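Local coordinates for protein monovalent Na+/H+ antiporter subunit C (PDB 7D3U) that probably contributes, as a membrane-embedded subunit of the giant multi-subunit Mrp complex, to the exchange of sodium ions for protons across the bacterial cell membrane, at residues 12-17 with 28-33; 22-27 with 95-100. All coordinates share one frame; numbering follows the deposited sequence.

Contact 1: 12-17 with 28-33; sequences AGFVFL and LGFILL
Phe14 and Gly29 bring the backbones of segments 12-17 and 28-33 to a CA to CA distance of 4.0 Å; the axes of these two segments, which lie on helix 2-17 and helix 24-44, approach to 7.6 Å in an antiparallel hairpin, at an angle of 158°. The contact illustrates how a glycine lets two membrane helices draw together. With no side chain on Gly29, its CA is met directly by Leu17 CB at 3.6 Å. Phe14 supplies the bulk. Leu33 CB sits over one face of its ring, 3.7 Å from the ring centroid, a CH-pi contact offset toward the rim. Because Leu33 holds its CG anti to the backbone N (chi1 165°), the fork runs alongside the ring: CD1 reaches Phe14 CD2 and CE2, while CD2 lies 3.6 Å from Phe14 CE1. The carbonyl O of Gly29, already an acceptor for Leu33 N, lies at the ring edge, near its plane. The Phe30 ring meets that of Phe14 obliquely, the planes inclined by 44°. On the flank, Leu17 CD1 touches both Leu28 CB and Leu32 CD1. Cut back to an alanine, Phe14 would probably leave the branched end of Leu33 without the ring it lies against. Leu172 of subunit D also packs on Phe14, and Val617 of subunit A on Leu17. Buried and apolar, the interface relies on shape and dispersion rather than on polar pairing.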
# COMPACT_ATOMS: atom_id res chain seq x y z
N ALA C 12 -16.70 20.46 0.94
CA ALA C 12 -15.92 21.51 1.59
C ALA C 12 -15.79 21.24 3.08
O ALA C 12 -14.70 21.40 3.65
CB ALA C 12 -16.56 22.87 1.34
N GLY C 13 -16.88 20.83 3.73
CA GLY C 13 -16.80 20.48 5.13
C GLY C 13 -15.84 19.34 5.40
O GLY C 13 -15.07 19.38 6.36
N PHE C 14 -15.85 18.33 4.53
CA PHE C 14 -14.91 17.22 4.68
C PHE C 14 -13.47 17.70 4.52
O PHE C 14 -12.61 17.37 5.35
CB PHE C 14 -15.20 16.13 3.66
CG PHE C 14 -13.97 15.42 3.17
CD1 PHE C 14 -13.28 14.54 4.00
CD2 PHE C 14 -13.49 15.63 1.90
CE1 PHE C 14 -12.15 13.90 3.56
CE2 PHE C 14 -12.35 14.99 1.45
CZ PHE C 14 -11.68 14.12 2.29
N VAL C 15 -13.19 18.45 3.46
CA VAL C 15 -11.82 18.89 3.21
C VAL C 15 -11.32 19.76 4.35
O VAL C 15 -10.14 19.70 4.72
CB VAL C 15 -11.73 19.62 1.85
CG1 VAL C 15 -10.36 20.23 1.67
CG2 VAL C 15 -12.02 18.66 0.72
N PHE C 16 -12.21 20.55 4.95
CA PHE C 16 -11.80 21.37 6.09
C PHE C 16 -11.53 20.50 7.32
O PHE C 16 -10.47 20.60 7.93
CB PHE C 16 -12.85 22.43 6.39
CG PHE C 16 -12.48 23.33 7.53
CD1 PHE C 16 -11.68 24.44 7.32
CD2 PHE C 16 -12.91 23.06 8.82
CE1 PHE C 16 -11.33 25.26 8.37
CE2 PHE C 16 -12.57 23.89 9.86
CZ PHE C 16 -11.78 24.99 9.64
N LEU C 17 -12.49 19.65 7.69
CA LEU C 17 -12.36 18.89 8.92
C LEU C 17 -11.19 17.91 8.87
O LEU C 17 -10.47 17.75 9.86
CB LEU C 17 -13.66 18.14 9.21
CG LEU C 17 -14.80 18.99 9.76
CD1 LEU C 17 -16.03 18.13 9.99
CD2 LEU C 17 -14.37 19.68 11.03
N LEU C 28 -15.21 13.09 11.67
CA LEU C 28 -16.37 13.88 11.25
C LEU C 28 -16.24 14.30 9.79
O LEU C 28 -17.22 14.27 9.03
CB LEU C 28 -16.54 15.10 12.14
CG LEU C 28 -16.61 14.88 13.65
CD1 LEU C 28 -16.96 16.17 14.35
CD2 LEU C 28 -17.59 13.78 14.01
N GLY C 29 -15.03 14.69 9.38
CA GLY C 29 -14.81 15.00 7.98
C GLY C 29 -15.05 13.81 7.08
O GLY C 29 -15.60 13.94 5.99
N PHE C 30 -14.63 12.62 7.53
CA PHE C 30 -14.88 11.43 6.73
C PHE C 30 -16.36 11.08 6.68
O PHE C 30 -16.85 10.57 5.67
CB PHE C 30 -14.07 10.25 7.27
CG PHE C 30 -12.65 10.25 6.80
CD1 PHE C 30 -12.35 10.16 5.46
CD2 PHE C 30 -11.61 10.34 7.71
CE1 PHE C 30 -11.05 10.16 5.02
CE2 PHE C 30 -10.30 10.34 7.27
CZ PHE C 30 -10.02 10.25 5.93
N ILE C 31 -17.10 11.37 7.75
CA ILE C 31 -18.55 11.19 7.73
C ILE C 31 -19.18 12.11 6.70
O ILE C 31 -20.04 11.71 5.91
CB ILE C 31 -19.15 11.42 9.13
CG1 ILE C 31 -18.78 10.27 10.07
CG2 ILE C 31 -20.65 11.57 9.06
CD1 ILE C 31 -19.24 10.48 11.48
N LEU C 32 -18.75 13.37 6.68
CA LEU C 32 -19.27 14.32 5.70
C LEU C 32 -18.90 13.90 4.28
O LEU C 32 -19.69 14.06 3.35
CB LEU C 32 -18.75 15.72 5.99
CG LEU C 32 -19.31 16.41 7.24
CD1 LEU C 32 -19.12 17.91 7.14
CD2 LEU C 32 -20.78 16.07 7.43
N LEU C 33 -17.70 13.34 4.10
CA LEU C 33 -17.28 12.89 2.78
C LEU C 33 -18.11 11.70 2.31
O LEU C 33 -18.49 11.62 1.14
CB LEU C 33 -15.80 12.54 2.80
CG LEU C 33 -15.25 11.73 1.63
CD1 LEU C 33 -15.13 12.60 0.39
CD2 LEU C 33 -13.91 11.12 1.99

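Contact 2: 22-27 with 95-100; sequences GMVRVI and DDDDTD
Gly22 and Met23 lead into helix 24-44 and dock on the loop 95-100, where Met23 N donates a hydrogen bond of 2.8 Å to Asp97 O, bent to 136° at the hydrogen. The same oxygen receives a CA-H contact from Gly22 CA at 3.4 Å. The backbone conformation of Gly22 would jam a CB against the carbonyl O of the residue before, which by itself calls for glycine.

Asp97 is an example of an acidic side chain that packs within its own chain while its charge is paired with another subunit. Its CB packs 4.0 Å from Met23 CB. A chi1 of 61° places CG between the backbone N and the carbonyl carbon, and from there the carboxylate turns to the first turn of the helix, with CG 3.9 Å from Met23 N. At the tip, OD2 approaches Val24 CG2 at 3.6 Å and also forms a salt bridge with Arg622 of subunit A; OD1 is hydrogen-bonded outside the two segments as well. Further along, Thr99 directs its methyl CG2 at Gly22 N, 3.4 Å away. The loop is shaped by an Asx turn, in which Asp98 OD1 accepts from Asp100 N at 3.0 Å, above the carboxylate plane. The contact therefore joins one backbone bond within the chain to acids whose charges are probably balanced by arginines: Asp97 and Asp100 by those of subunit A, Arg565 and Arg681 serving Asp100, and Asp98 by Arg21 of its own chain.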
# COMPACT_ATOMS: atom_id res chain seq x y z
N GLY C 22 -6.94 16.59 15.68
CA GLY C 22 -7.78 15.68 16.43
C GLY C 22 -8.33 14.59 15.53
O GLY C 22 -8.71 14.85 14.38
N MET C 23 -8.37 13.37 16.04
CA MET C 23 -8.84 12.25 15.23
C MET C 23 -10.35 12.24 15.07
O MET C 23 -10.86 11.82 14.03
CB MET C 23 -8.36 10.93 15.82
CG MET C 23 -8.52 9.75 14.87
SD MET C 23 -7.59 10.00 13.35
CE MET C 23 -8.25 8.68 12.34
N VAL C 24 -11.09 12.70 16.09
CA VAL C 24 -12.54 12.77 15.95
C VAL C 24 -12.92 13.87 14.97
O VAL C 24 -13.85 13.72 14.17
CB VAL C 24 -13.19 12.97 17.33
CG1 VAL C 24 -14.67 13.30 17.17
CG2 VAL C 24 -13.03 11.72 18.17
N ARG C 25 -12.21 15.00 15.01
CA ARG C 25 -12.44 16.06 14.04
C ARG C 25 -12.06 15.64 12.63
O ARG C 25 -12.37 16.37 11.68
CB ARG C 25 -11.65 17.31 14.45
CG ARG C 25 -12.22 18.62 13.94
CD ARG C 25 -11.69 19.78 14.76
NE ARG C 25 -11.82 21.06 14.08
CZ ARG C 25 -12.96 21.75 13.98
NH1 ARG C 25 -14.07 21.28 14.53
NH2 ARG C 25 -12.98 22.91 13.35
N VAL C 26 -11.39 14.51 12.46
CA VAL C 26 -11.12 13.93 11.16
C VAL C 26 -12.17 12.89 10.78
O VAL C 26 -12.57 12.80 9.62
CB VAL C 26 -9.70 13.33 11.14
CG1 VAL C 26 -9.54 12.33 10.01
CG2 VAL C 26 -8.66 14.43 11.03
N ILE C 27 -12.64 12.12 11.76
CA ILE C 27 -13.71 11.17 11.51
C ILE C 27 -14.99 11.89 11.12
O ILE C 27 -15.77 11.40 10.31
CB ILE C 27 -13.91 10.27 12.74
CG1 ILE C 27 -12.68 9.39 12.96
CG2 ILE C 27 -15.15 9.40 12.59
CD1 ILE C 27 -12.60 8.79 14.33
N ASP C 95 -2.81 9.29 24.92
CA ASP C 95 -3.76 9.64 25.97
C ASP C 95 -4.82 10.63 25.49
O ASP C 95 -5.68 11.02 26.28
CB ASP C 95 -3.03 10.21 27.18
CG ASP C 95 -1.91 11.15 26.79
OD1 ASP C 95 -1.67 11.32 25.58
OD2 ASP C 95 -1.26 11.72 27.70
N ASP C 96 -4.76 11.03 24.23
CA ASP C 96 -5.76 11.90 23.62
C ASP C 96 -6.04 11.38 22.22
O ASP C 96 -5.60 10.28 21.84
CB ASP C 96 -5.29 13.36 23.61
CG ASP C 96 -5.28 13.97 24.99
OD1 ASP C 96 -5.89 13.38 25.90
OD2 ASP C 96 -4.66 15.04 25.16
N ASP C 97 -6.77 12.16 21.43
CA ASP C 97 -6.95 11.88 20.02
C ASP C 97 -6.16 12.84 19.14
O ASP C 97 -6.41 12.90 17.93
CB ASP C 97 -8.44 11.93 19.66
CG ASP C 97 -9.06 13.29 19.91
OD1 ASP C 97 -8.35 14.17 20.44
OD2 ASP C 97 -10.25 13.47 19.58
N ASP C 98 -5.22 13.57 19.72
CA ASP C 98 -4.41 14.53 18.97
C ASP C 98 -3.70 13.83 17.82
O ASP C 98 -3.22 12.70 17.95
CB ASP C 98 -3.40 15.19 19.89
CG ASP C 98 -2.65 16.33 19.22
OD1 ASP C 98 -2.96 16.65 18.06
OD2 ASP C 98 -1.75 16.91 19.87
N THR C 99 -3.64 14.52 16.68
CA THR C 99 -3.04 13.95 15.48
C THR C 99 -1.76 14.64 15.04
O THR C 99 -1.04 14.09 14.20
CB THR C 99 -4.04 13.98 14.32
OG1 THR C 99 -3.51 13.23 13.21
CG2 THR C 99 -4.31 15.40 13.87
N ASP C 100 -1.43 15.82 15.59
CA ASP C 100 -0.19 16.48 15.20
C ASP C 100 1.01 15.77 15.81
O ASP C 100 1.50 16.15 16.88
CB ASP C 100 -0.19 17.95 15.61
CG ASP C 100 -1.08 18.80 14.72
OD1 ASP C 100 -1.27 18.42 13.54
OD2 ASP C 100 -1.58 19.83 15.19

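How the contacts relate
From the N terminus, helix 2-17 ends in segment 12-17, a short link brings the chain to 22-27, and helix 24-44 continues through 28-33. Contact 1 closes this small hairpin, spanning ten residues. Contact 2 closes a much longer loop of 67 residues, which takes in most of helix 24-44 and all of helix 66-90 before the chain returns at 95-100. The two loops cross, since 22-27 falls between the segments of contact 1 while 28-33 falls between those of contact 2. Both use helix 24-44, and they meet where Leu17 CB lies 3.3 Å from Arg25 O. Together they tie the first two membrane helices and the tail after the third at one end of the bundle.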